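Local coordinates for protein leucine aminopeptidase 2 (Saccharomyces cerevisiae, PDB 2XQ0) that preferentially cleaves N-terminal amino acids from di- and tripeptides as a zinc aminopeptidase of the M1 family and has low epoxide hydrolase activity in vitro, at residues Ala204-Ile209 with Glu277-Thr282; Phe255-Gly260 with His305-Asn310; Ile299-Ala304 with Tyr329-Ile334; Gly309-Asn314 with Lys420-Ser425. All blocks are in the same frame, centred on the assembly; numbering follows the deposited sequence.

Interaction 1: Ala204-Ile209 with Glu277-Thr282; sequences AYLIGI and ESPNMT. With BES (2-(3-amino-2-hydroxy-4-phenyl-butyrylamino)-4-methyl-pentanoic acid), chain B.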
# COMPACT_ATOMS: atom_id res chain seq x y z
N ALA A 204 -11.20 -11.25 1.08
CA ALA A 204 -11.25 -11.09 -0.38
C ALA A 204 -10.29 -10.02 -0.90
O ALA A 204 -9.82 -10.11 -2.03
CB ALA A 204 -12.69 -10.78 -0.84
N TYR A 205 -10.02 -8.99 -0.10
CA TYR A 205 -9.26 -7.85 -0.62
C TYR A 205 -7.80 -8.25 -0.87
O TYR A 205 -7.08 -7.56 -1.56
CB TYR A 205 -9.37 -6.62 0.29
CG TYR A 205 -8.49 -6.67 1.52
CD1 TYR A 205 -7.13 -6.36 1.43
CD2 TYR A 205 -9.01 -7.00 2.75
CE1 TYR A 205 -6.33 -6.39 2.55
CE2 TYR A 205 -8.21 -7.04 3.87
CZ TYR A 205 -6.88 -6.73 3.77
OH TYR A 205 -6.08 -6.77 4.88
N LEU A 206 -7.38 -9.39 -0.30
CA LEU A 206 -6.01 -9.90 -0.46
C LEU A 206 -5.84 -10.79 -1.70
O LEU A 206 -4.72 -11.17 -2.05
CB LEU A 206 -5.57 -10.67 0.78
CG LEU A 206 -5.30 -9.79 1.99
CD1 LEU A 206 -4.92 -10.64 3.19
CD2 LEU A 206 -4.18 -8.82 1.66
N ILE A 207 -6.95 -11.13 -2.35
CA ILE A 207 -6.85 -11.93 -3.55
C ILE A 207 -6.05 -11.14 -4.58
O ILE A 207 -6.21 -9.92 -4.72
CB ILE A 207 -8.21 -12.32 -4.12
CG1 ILE A 207 -8.86 -13.37 -3.22
CG2 ILE A 207 -8.06 -12.87 -5.54
CD1 ILE A 207 -8.09 -14.68 -3.20
N GLY A 208 -5.16 -11.85 -5.26
CA GLY A 208 -4.34 -11.23 -6.28
C GLY A 208 -4.23 -12.14 -7.48
O GLY A 208 -4.12 -13.36 -7.34
N ILE A 209 -4.32 -11.54 -8.67
CA ILE A 209 -4.13 -12.30 -9.90
C ILE A 209 -3.40 -11.45 -10.93
O ILE A 209 -3.65 -10.25 -11.04
CB ILE A 209 -5.49 -12.77 -10.48
CG1 ILE A 209 -5.26 -13.59 -11.76
CG2 ILE A 209 -6.36 -11.58 -10.81
CD1 ILE A 209 -6.50 -14.32 -12.23
N GLU A 277 0.44 -6.47 -0.62
CA GLU A 277 0.82 -7.65 0.16
C GLU A 277 -0.06 -8.88 -0.07
O GLU A 277 -0.40 -9.56 0.89
CB GLU A 277 0.77 -7.27 1.64
CG GLU A 277 -0.67 -7.02 2.21
CD GLU A 277 -1.15 -5.55 2.13
OE1 GLU A 277 -0.61 -4.75 1.33
OE2 GLU A 277 -2.09 -5.19 2.89
N SER A 278 -0.43 -9.19 -1.31
CA SER A 278 -1.17 -10.42 -1.55
C SER A 278 -0.37 -11.58 -1.03
O SER A 278 0.80 -11.71 -1.36
CB SER A 278 -1.44 -10.64 -3.03
OG SER A 278 -2.38 -9.70 -3.49
N PRO A 279 -1.00 -12.44 -0.21
CA PRO A 279 -0.32 -13.62 0.34
C PRO A 279 0.28 -14.53 -0.71
O PRO A 279 -0.40 -14.93 -1.65
CB PRO A 279 -1.44 -14.37 1.07
CG PRO A 279 -2.44 -13.33 1.38
CD PRO A 279 -2.39 -12.33 0.26
N ASN A 280 1.55 -14.88 -0.52
CA ASN A 280 2.30 -15.71 -1.45
C ASN A 280 2.61 -15.05 -2.79
O ASN A 280 3.21 -15.68 -3.66
CB ASN A 280 1.62 -17.07 -1.68
CG ASN A 280 1.57 -17.92 -0.42
OD1 ASN A 280 0.50 -18.28 0.07
ND2 ASN A 280 2.73 -18.25 0.11
N MET A 281 2.23 -13.79 -2.96
CA MET A 281 2.63 -13.08 -4.18
C MET A 281 2.54 -11.59 -4.00
O MET A 281 1.57 -10.97 -4.40
CB MET A 281 1.78 -13.51 -5.39
CG MET A 281 2.31 -13.07 -6.77
SD MET A 281 4.01 -13.59 -7.16
CE MET A 281 3.80 -15.38 -7.13
N THR A 282 3.55 -11.00 -3.38
CA THR A 282 3.64 -9.56 -3.24
C THR A 282 3.68 -8.92 -4.63
O THR A 282 4.43 -9.35 -5.49
CB THR A 282 4.92 -9.20 -2.44
OG1 THR A 282 4.69 -9.49 -1.06
CG2 THR A 282 5.27 -7.72 -2.58
N2 BES B . -1.74 -2.49 0.22
C1 BES B . -1.06 -1.26 0.59
C6 BES B . -1.37 -0.16 -0.42
C7 BES B . -2.84 0.16 -0.41
C8 BES B . -3.49 0.36 0.81
C12 BES B . -3.56 0.25 -1.60
C9 BES B . -4.85 0.65 0.83
C11 BES B . -4.92 0.55 -1.58
C10 BES B . -5.57 0.75 -0.36
C2 BES B . 0.45 -1.48 0.69
O2 BES B . 0.86 -2.51 1.61
C3 BES B . 1.06 -0.18 1.11
O3 BES B . 0.93 0.25 2.26
N1 BES B . 1.68 0.39 0.09
C4 BES B . 2.39 1.65 0.07
C13 BES B . 3.85 1.24 0.26
C14 BES B . 4.53 1.98 1.40
C15 BES B . 5.74 1.20 1.89
C16 BES B . 3.57 2.27 2.55
C5 BES B . 2.22 2.21 -1.31
O1 BES B . 2.29 3.45 -1.48
O4 BES B . 2.00 1.41 -2.25
O HOH W 1 -3.22 -6.83 4.57
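The phenol ring of Y205 carries CG of its own neighbour L206 over one face, 3.6 Å above the plane and toward the rim, and at its edge, near the ring plane, it meets the carboxylate of E277. W317 meets the same ring edge-to-face. E277 belongs to the stretch G274-S278 that matches the GxMEN exopeptidase motif of M1 aminopeptidases, S278 taking the place of the usual asparagine. Its two carboxylate oxygens have separate tasks. OE1 accepts a hydrogen bond from the amine N2 of bestatin at 2.8 Å, consistent with the family role of recognising a substrate N terminus. OE2 accepts a hydrogen bond from a water at 2.6 Å, and that water also bonds the hydroxyl OH of Y205 at 2.9 Å. The chain reaches the inhibitor because E277 CG lies between its backbone N and carbonyl carbon (chi1 69°), with a further bend at chi2. OE1 also lies close to E302 OE2. The side chains of L206 and E277 cross at about a right angle, CD2 of L206 meeting CG of E277, and N310 ND2 bonds E277 O. P279 CD packs on L206 CB at 3.6 Å. One direct hydrogen bond joins the two loops: S278 OG donates to L206 O at 3.1 Å, arriving 46° above the carbonyl plane.

Interaction 2: Phe255-Gly260 with His305-Asn310; sequences FEYEWG and HSWSGN. With ZN (zinc ion), chain C.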
# COMPACT_ATOMS: atom_id res chain seq x y z
N PHE A 255 7.40 -14.42 14.96
CA PHE A 255 7.58 -15.87 15.00
C PHE A 255 7.57 -16.44 13.58
O PHE A 255 7.38 -15.70 12.63
CB PHE A 255 6.53 -16.55 15.89
CG PHE A 255 5.12 -16.13 15.62
CD1 PHE A 255 4.36 -15.49 16.60
CD2 PHE A 255 4.53 -16.40 14.39
CE1 PHE A 255 3.04 -15.12 16.35
CE2 PHE A 255 3.20 -16.02 14.14
CZ PHE A 255 2.47 -15.38 15.12
N GLU A 256 7.76 -17.74 13.45
CA GLU A 256 7.90 -18.38 12.14
C GLU A 256 6.86 -17.90 11.14
O GLU A 256 5.69 -17.69 11.47
CB GLU A 256 7.85 -19.90 12.25
CG GLU A 256 8.30 -20.62 10.99
CD GLU A 256 7.87 -22.08 10.93
OE1 GLU A 256 6.72 -22.40 11.31
OE2 GLU A 256 8.69 -22.92 10.47
N TYR A 257 7.32 -17.72 9.91
CA TYR A 257 6.46 -17.29 8.80
C TYR A 257 5.72 -18.54 8.37
O TYR A 257 6.34 -19.54 8.07
CB TYR A 257 7.37 -16.77 7.68
CG TYR A 257 6.74 -16.45 6.34
CD1 TYR A 257 6.13 -15.22 6.12
CD2 TYR A 257 6.81 -17.36 5.28
CE1 TYR A 257 5.57 -14.91 4.87
CE2 TYR A 257 6.26 -17.06 4.04
CZ TYR A 257 5.65 -15.84 3.84
OH TYR A 257 5.11 -15.54 2.60
N GLU A 258 4.40 -18.52 8.35
CA GLU A 258 3.67 -19.77 8.15
C GLU A 258 3.01 -19.92 6.77
O GLU A 258 2.29 -20.88 6.53
CB GLU A 258 2.63 -19.97 9.25
CG GLU A 258 1.47 -19.01 9.17
CD GLU A 258 0.66 -18.96 10.47
OE1 GLU A 258 1.05 -18.19 11.37
OE2 GLU A 258 -0.35 -19.69 10.58
N TRP A 259 3.28 -18.99 5.85
CA TRP A 259 2.66 -19.01 4.53
C TRP A 259 3.39 -19.85 3.47
O TRP A 259 2.95 -19.95 2.33
CB TRP A 259 2.48 -17.57 4.02
CG TRP A 259 1.68 -16.70 4.96
CD1 TRP A 259 2.14 -16.08 6.09
CD2 TRP A 259 0.29 -16.36 4.85
NE1 TRP A 259 1.12 -15.38 6.69
CE2 TRP A 259 -0.02 -15.53 5.95
CE3 TRP A 259 -0.73 -16.68 3.95
CZ2 TRP A 259 -1.30 -15.02 6.16
CZ3 TRP A 259 -2.00 -16.16 4.15
CH2 TRP A 259 -2.28 -15.35 5.24
N GLY A 260 4.53 -20.44 3.84
CA GLY A 260 5.28 -21.25 2.90
C GLY A 260 6.27 -20.43 2.10
O GLY A 260 7.37 -20.14 2.55
N HIS A 305 3.41 -7.27 6.45
CA HIS A 305 1.97 -7.51 6.28
C HIS A 305 1.61 -8.98 6.46
O HIS A 305 0.49 -9.32 6.88
CB HIS A 305 1.50 -7.04 4.91
CG HIS A 305 1.03 -5.63 4.88
ND1 HIS A 305 0.07 -5.15 5.73
CD2 HIS A 305 1.38 -4.59 4.08
CE1 HIS A 305 -0.14 -3.87 5.48
NE2 HIS A 305 0.64 -3.51 4.48
N SER A 306 2.56 -9.85 6.18
CA SER A 306 2.29 -11.29 6.33
C SER A 306 1.70 -11.54 7.70
O SER A 306 0.77 -12.33 7.86
CB SER A 306 3.57 -12.12 6.14
OG SER A 306 4.05 -11.94 4.83
N TRP A 307 2.22 -10.82 8.70
CA TRP A 307 1.64 -10.85 10.05
C TRP A 307 0.50 -9.83 10.26
O TRP A 307 -0.63 -10.21 10.57
CB TRP A 307 2.74 -10.67 11.10
CG TRP A 307 3.70 -11.82 11.17
CD1 TRP A 307 3.62 -12.91 12.00
CD2 TRP A 307 4.89 -12.00 10.39
NE1 TRP A 307 4.67 -13.76 11.78
CE2 TRP A 307 5.47 -13.23 10.80
CE3 TRP A 307 5.52 -11.26 9.39
CZ2 TRP A 307 6.64 -13.72 10.25
CZ3 TRP A 307 6.70 -11.75 8.83
CH2 TRP A 307 7.24 -12.98 9.27
N SER A 308 0.80 -8.54 10.08
CA SER A 308 -0.16 -7.49 10.39
C SER A 308 -0.93 -7.12 9.15
O SER A 308 -0.50 -6.29 8.37
CB SER A 308 0.55 -6.26 10.93
OG SER A 308 1.66 -5.95 10.10
N GLY A 309 -2.09 -7.74 8.99
CA GLY A 309 -2.91 -7.52 7.82
C GLY A 309 -3.38 -8.85 7.31
O GLY A 309 -4.58 -9.09 7.22
N ASN A 310 -2.43 -9.73 7.01
CA ASN A 310 -2.75 -11.01 6.38
C ASN A 310 -3.17 -12.08 7.38
O ASN A 310 -4.22 -12.70 7.22
CB ASN A 310 -1.59 -11.47 5.50
CG ASN A 310 -1.30 -10.49 4.37
OD1 ASN A 310 -1.89 -9.41 4.29
ND2 ASN A 310 -0.38 -10.85 3.50
ZN ZN C . 0.90 -1.60 3.78
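An aromatic cluster of F255, Y257 and W307 fastens the loop after helix 243-253 to the C-terminal turns of helix 297-311, the helix that carries the zinc-binding histidines of the M1 catalytic domain. W307 is its middle member. The edge of its five-membered ring points at the face of F255 in an offset edge-to-face pair, the planes 69° apart, with W307 CD1 3.8 Å from F255 CE2. Y257 in turn directs its own edge to the face of the indole's six-membered ring, CD1 lying 4.0 Å from W307 CH2. The carbonyl F255 O sits near the indole plane, at its edge, 3.2 Å from W307 CZ2. K419 adds a cation-pi contact to F255, and F418 packs against both F255 and W307.

At the other end of the loop, W259 crosses N310, its CZ2 3.6 Å from N310 CB. S306 OG stands in the plane of the Y257 ring, 3.3 Å from CE1, while bonding back to L303 O; the Y257 hydroxyl is bonded to T261 O. A pi-type turn sends N310 N to H305 O, 3.0 Å away, rather than to S306 O, and W259 NE1 makes a weak bond to S306 O, 3.3 Å and bent to 128°. H305 ND1 donates to S308 O at 2.9 Å, a bond internal to the helix that fixes the rotation of the imidazole whose NE2 binds zinc. The grip between the segments is thus mainly apolar and aromatic, its one polar bond weak.

Interaction 3: Ile299-Ala304 with Tyr329-Ile334; sequences IAHELA and YLERRI. With ZN (zinc ion), chain C; BES (2-(3-amino-2-hydroxy-4-phenyl-butyrylamino)-4-methyl-pentanoic acid), chain B.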
# COMPACT_ATOMS: atom_id res chain seq x y z
N ILE A 299 9.90 -3.80 0.39
CA ILE A 299 9.73 -5.24 0.56
C ILE A 299 9.64 -5.64 2.05
O ILE A 299 8.90 -6.54 2.39
CB ILE A 299 10.80 -6.07 -0.18
CG1 ILE A 299 10.83 -5.72 -1.67
CG2 ILE A 299 10.47 -7.55 -0.05
CD1 ILE A 299 9.56 -6.15 -2.42
N ALA A 300 10.39 -4.98 2.93
CA ALA A 300 10.20 -5.20 4.36
C ALA A 300 8.78 -4.84 4.78
O ALA A 300 8.20 -5.48 5.66
CB ALA A 300 11.20 -4.40 5.15
N HIS A 301 8.22 -3.81 4.15
CA HIS A 301 6.83 -3.43 4.39
C HIS A 301 5.85 -4.53 4.00
O HIS A 301 5.09 -4.99 4.82
CB HIS A 301 6.49 -2.13 3.65
CG HIS A 301 5.14 -1.59 4.02
ND1 HIS A 301 4.95 -0.71 5.06
CD2 HIS A 301 3.91 -1.85 3.52
CE1 HIS A 301 3.65 -0.44 5.18
NE2 HIS A 301 3.00 -1.12 4.25
N GLU A 302 5.85 -4.94 2.74
CA GLU A 302 4.92 -5.98 2.30
C GLU A 302 5.15 -7.27 3.07
O GLU A 302 4.22 -8.01 3.35
CB GLU A 302 5.09 -6.28 0.81
CG GLU A 302 5.11 -5.06 -0.10
CD GLU A 302 3.87 -4.22 0.02
OE1 GLU A 302 3.92 -3.04 -0.38
OE2 GLU A 302 2.85 -4.73 0.54
N LEU A 303 6.40 -7.54 3.41
CA LEU A 303 6.71 -8.74 4.18
C LEU A 303 6.07 -8.69 5.57
O LEU A 303 5.56 -9.68 6.05
CB LEU A 303 8.21 -8.88 4.36
CG LEU A 303 8.65 -9.95 5.37
CD1 LEU A 303 8.24 -11.33 4.87
CD2 LEU A 303 10.16 -9.87 5.56
N ALA A 304 6.15 -7.54 6.24
CA ALA A 304 5.57 -7.44 7.58
C ALA A 304 4.06 -7.65 7.56
O ALA A 304 3.47 -8.19 8.51
CB ALA A 304 5.93 -6.11 8.23
N TYR A 329 5.24 -0.11 11.90
CA TYR A 329 5.99 -0.40 13.13
C TYR A 329 6.91 -1.60 12.93
O TYR A 329 8.14 -1.53 13.14
CB TYR A 329 5.05 -0.59 14.36
CG TYR A 329 5.84 -0.99 15.58
CD1 TYR A 329 6.51 -0.04 16.35
CD2 TYR A 329 5.98 -2.33 15.93
CE1 TYR A 329 7.27 -0.41 17.45
CE2 TYR A 329 6.74 -2.70 17.00
CZ TYR A 329 7.39 -1.74 17.75
OH TYR A 329 8.15 -2.12 18.82
N LEU A 330 6.33 -2.70 12.47
CA LEU A 330 7.12 -3.91 12.23
C LEU A 330 8.23 -3.73 11.18
O LEU A 330 9.34 -4.17 11.39
CB LEU A 330 6.21 -5.09 11.87
CG LEU A 330 5.31 -5.53 13.03
CD1 LEU A 330 4.26 -6.55 12.54
CD2 LEU A 330 6.14 -6.09 14.20
N GLU A 331 7.91 -3.09 10.06
CA GLU A 331 8.86 -2.75 9.00
C GLU A 331 10.08 -2.05 9.59
O GLU A 331 11.22 -2.41 9.31
CB GLU A 331 8.17 -1.82 8.00
CG GLU A 331 9.06 -1.18 6.93
CD GLU A 331 8.33 -0.06 6.17
OE1 GLU A 331 7.12 0.20 6.44
OE2 GLU A 331 8.97 0.56 5.28
N ARG A 332 9.83 -1.03 10.40
CA ARG A 332 10.89 -0.26 11.02
C ARG A 332 11.67 -1.07 12.07
O ARG A 332 12.86 -0.85 12.24
CB ARG A 332 10.41 1.09 11.53
CG ARG A 332 10.02 2.00 10.36
CD ARG A 332 9.51 3.34 10.79
NE ARG A 332 9.15 4.10 9.60
CZ ARG A 332 8.21 5.03 9.55
NH1 ARG A 332 7.50 5.33 10.64
NH2 ARG A 332 7.96 5.64 8.41
N ARG A 333 11.04 -2.03 12.74
CA ARG A 333 11.80 -2.97 13.58
C ARG A 333 12.76 -3.84 12.73
O ARG A 333 13.90 -4.12 13.13
CB ARG A 333 10.84 -3.85 14.40
CG ARG A 333 10.10 -3.11 15.53
CD ARG A 333 11.04 -2.65 16.67
NE ARG A 333 11.82 -3.78 17.18
CZ ARG A 333 11.37 -4.64 18.08
NH1 ARG A 333 10.15 -4.51 18.60
NH2 ARG A 333 12.13 -5.64 18.47
N ILE A 334 12.31 -4.27 11.55
CA ILE A 334 13.15 -5.09 10.68
C ILE A 334 14.39 -4.32 10.25
O ILE A 334 15.52 -4.78 10.43
CB ILE A 334 12.38 -5.62 9.46
CG1 ILE A 334 11.35 -6.66 9.90
CG2 ILE A 334 13.31 -6.22 8.42
CD1 ILE A 334 10.23 -6.89 8.88
ZN ZN C . 0.90 -1.60 3.78
N2 BES B . -1.74 -2.49 0.22
C1 BES B . -1.06 -1.26 0.59
C6 BES B . -1.37 -0.16 -0.42
C7 BES B . -2.84 0.16 -0.41
C8 BES B . -3.49 0.36 0.81
C12 BES B . -3.56 0.25 -1.60
C9 BES B . -4.85 0.65 0.83
C11 BES B . -4.92 0.55 -1.58
C10 BES B . -5.57 0.75 -0.36
C2 BES B . 0.45 -1.48 0.69
O2 BES B . 0.86 -2.51 1.61
C3 BES B . 1.06 -0.18 1.11
O3 BES B . 0.93 0.25 2.26
N1 BES B . 1.68 0.39 0.09
C4 BES B . 2.39 1.65 0.07
C13 BES B . 3.85 1.24 0.26
C14 BES B . 4.53 1.98 1.40
C15 BES B . 5.74 1.20 1.89
C16 BES B . 3.57 2.27 2.55
C5 BES B . 2.22 2.21 -1.31
O1 BES B . 2.29 3.45 -1.48
O4 BES B . 2.00 1.41 -2.25
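H301 with E331 and A304 with L330 make the tight part of this helix pairing, in which the axes of the two short segments approach to 8.4 Å at an angle of 125°. A304 CB lies 3.8 Å from L330 CB. H301 ND1 donates to E331 OE1 at 2.7 Å and 170°, the oxygen lying in the imidazole plane although it is met from above the carboxylate plane; the two planes are nearly perpendicular. E331, partly exposed, reaches the ring with CG anti to the backbone N (chi1 171°) and an extended chain. I334 marks the looser side: its CD1 stays 4.1 Å from A300 O, with only distant contacts to A304 and L303, and F246, T249 and A250 of helix 243-253 flank it instead. The H301-E331 bond fixes the imidazole rotation and would be expected to strengthen NE2 as a donor to zinc, 2.2 Å away. Bestatin C15 rests over one face of the ring, 3.6 Å above it. The inhibitor chelates the metal through O2 and O3. H305 and E324 complete the protein ligands, and E302 is the proton acceptor: the HExxH site of a gluzincin, with a second-shell carboxylate behind its first histidine.

Interaction 4: Gly309-Asn314 with Lys420-Ser425; sequences GNLVTN and KFAKKS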
# COMPACT_ATOMS: atom_id res chain seq x y z
N GLY A 309 -2.09 -7.74 8.99
CA GLY A 309 -2.91 -7.52 7.82
C GLY A 309 -3.38 -8.85 7.31
O GLY A 309 -4.58 -9.09 7.22
N ASN A 310 -2.43 -9.73 7.01
CA ASN A 310 -2.75 -11.01 6.38
C ASN A 310 -3.17 -12.08 7.38
O ASN A 310 -4.22 -12.70 7.22
CB ASN A 310 -1.59 -11.47 5.50
CG ASN A 310 -1.30 -10.49 4.37
OD1 ASN A 310 -1.89 -9.41 4.29
ND2 ASN A 310 -0.38 -10.85 3.50
N LEU A 311 -2.36 -12.25 8.41
CA LEU A 311 -2.62 -13.22 9.46
C LEU A 311 -3.65 -12.67 10.45
O LEU A 311 -4.61 -13.36 10.84
CB LEU A 311 -1.30 -13.56 10.18
CG LEU A 311 -1.39 -14.73 11.15
CD1 LEU A 311 -1.85 -15.98 10.41
CD2 LEU A 311 -0.05 -14.97 11.86
N VAL A 312 -3.47 -11.41 10.83
CA VAL A 312 -4.36 -10.72 11.75
C VAL A 312 -4.89 -9.49 11.04
O VAL A 312 -4.12 -8.65 10.62
CB VAL A 312 -3.62 -10.29 13.04
CG1 VAL A 312 -4.50 -9.40 13.89
CG2 VAL A 312 -3.16 -11.50 13.84
N THR A 313 -6.20 -9.41 10.86
CA THR A 313 -6.79 -8.44 9.93
C THR A 313 -7.73 -7.45 10.61
O THR A 313 -8.44 -7.80 11.54
CB THR A 313 -7.57 -9.19 8.84
OG1 THR A 313 -6.75 -10.23 8.31
CG2 THR A 313 -8.01 -8.24 7.71
N ASN A 314 -7.75 -6.21 10.14
CA ASN A 314 -8.72 -5.26 10.64
C ASN A 314 -10.14 -5.70 10.25
O ASN A 314 -10.38 -6.15 9.12
CB ASN A 314 -8.45 -3.83 10.13
CG ASN A 314 -8.14 -3.77 8.63
OD1 ASN A 314 -8.51 -4.65 7.87
ND2 ASN A 314 -7.45 -2.73 8.21
N LYS A 420 -2.74 -14.66 19.28
CA LYS A 420 -4.14 -14.65 19.73
C LYS A 420 -5.10 -14.48 18.55
O LYS A 420 -6.10 -15.19 18.43
CB LYS A 420 -4.35 -13.52 20.75
CG LYS A 420 -5.77 -13.37 21.25
CD LYS A 420 -5.87 -12.27 22.30
CE LYS A 420 -7.29 -12.17 22.87
NZ LYS A 420 -7.53 -10.89 23.61
N PHE A 421 -4.77 -13.55 17.67
CA PHE A 421 -5.67 -13.20 16.58
C PHE A 421 -5.31 -13.84 15.26
O PHE A 421 -5.87 -13.50 14.23
CB PHE A 421 -5.79 -11.67 16.45
CG PHE A 421 -6.46 -11.03 17.63
CD1 PHE A 421 -7.84 -11.13 17.80
CD2 PHE A 421 -5.71 -10.40 18.61
CE1 PHE A 421 -8.46 -10.57 18.90
CE2 PHE A 421 -6.33 -9.83 19.72
CZ PHE A 421 -7.70 -9.92 19.86
N ALA A 422 -4.38 -14.79 15.29
CA ALA A 422 -3.98 -15.43 14.03
C ALA A 422 -5.21 -15.99 13.32
O ALA A 422 -6.02 -16.70 13.91
CB ALA A 422 -2.94 -16.53 14.26
N LYS A 423 -5.35 -15.63 12.04
CA LYS A 423 -6.43 -16.15 11.20
C LYS A 423 -7.79 -15.56 11.51
O LYS A 423 -8.82 -16.08 11.05
CB LYS A 423 -6.47 -17.68 11.25
CG LYS A 423 -5.19 -18.32 10.70
CD LYS A 423 -5.18 -19.84 10.87
CE LYS A 423 -3.87 -20.42 10.36
NZ LYS A 423 -3.93 -21.91 10.21
N LYS A 424 -7.81 -14.46 12.26
CA LYS A 424 -9.05 -13.82 12.67
C LYS A 424 -9.00 -12.34 12.32
O LYS A 424 -7.99 -11.85 11.80
CB LYS A 424 -9.28 -14.01 14.17
CG LYS A 424 -9.39 -15.48 14.61
CD LYS A 424 -9.41 -15.59 16.12
CE LYS A 424 -9.59 -17.03 16.54
NZ LYS A 424 -10.04 -17.14 17.97
N SER A 425 -10.09 -11.65 12.58
CA SER A 425 -10.18 -10.21 12.33
C SER A 425 -10.55 -9.52 13.63
O SER A 425 -11.12 -10.15 14.53
CB SER A 425 -11.24 -9.94 11.27
OG SER A 425 -10.89 -10.58 10.04
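K423 N donates to L311 O at 2.7 Å, the shorter of two backbone bonds that join the end of helix 297-311 and strand 312-314 to the turn and strand after helix 407-420. The other runs back from T313 N to K424 O, 3.2 Å away and in the carbonyl plane. A CA-H...O contact from S425 CA to T313 O, 3.1 Å, continues the parallel pairing, with the T313 and S425 side chains on one face of the small sheet. Apolar groups flank the polar line: L311 CG meets A422 CB at 3.9 Å, and V312 straddles the base of F421, CG1 3.7 Å from F421 CB and CG2 close to F421 O. V312 CG1 lies anti to the backbone N (chi1 171°), which turns both methyls to that residue.

The next shell sets these groups in place. K424 N bonds F421 O, closing a type II turn, and T313 OG1 donates to G309 O at 2.7 Å. K164 NZ bonds L311 O, K424 O and T313 OG1, linking both segments, while S425 OG is tied to P161 O. The two-stranded parallel sheet 312-314 with 424-426 packs beside helices: Y417 and F418 of helix 407-420 touch V312, and helix 428-438 touches F421.

From the N terminus, 204-209 comes first, and interaction 1 closes a loop of 67 residues by tying the N-terminal-domain side to the substrate-binding segment 277-282. Interaction 2 opens inside that loop and closes beyond it, so the two cross; N280 and E277 bond W259 and N310 directly. Interaction 3 opens before interaction 2 has closed and crosses it too, both reaching the zinc. Interaction 4 starts on G309 and N310, which it shares with interaction 2, crosses interaction 3, and closes the longest loop, 105 residues and largely helical. None nests within another. Interactions 2, 3 and 4 join helix 297-311 and the strand after it to the loop after helix 243-253, helix 321-339 and strand 424-426.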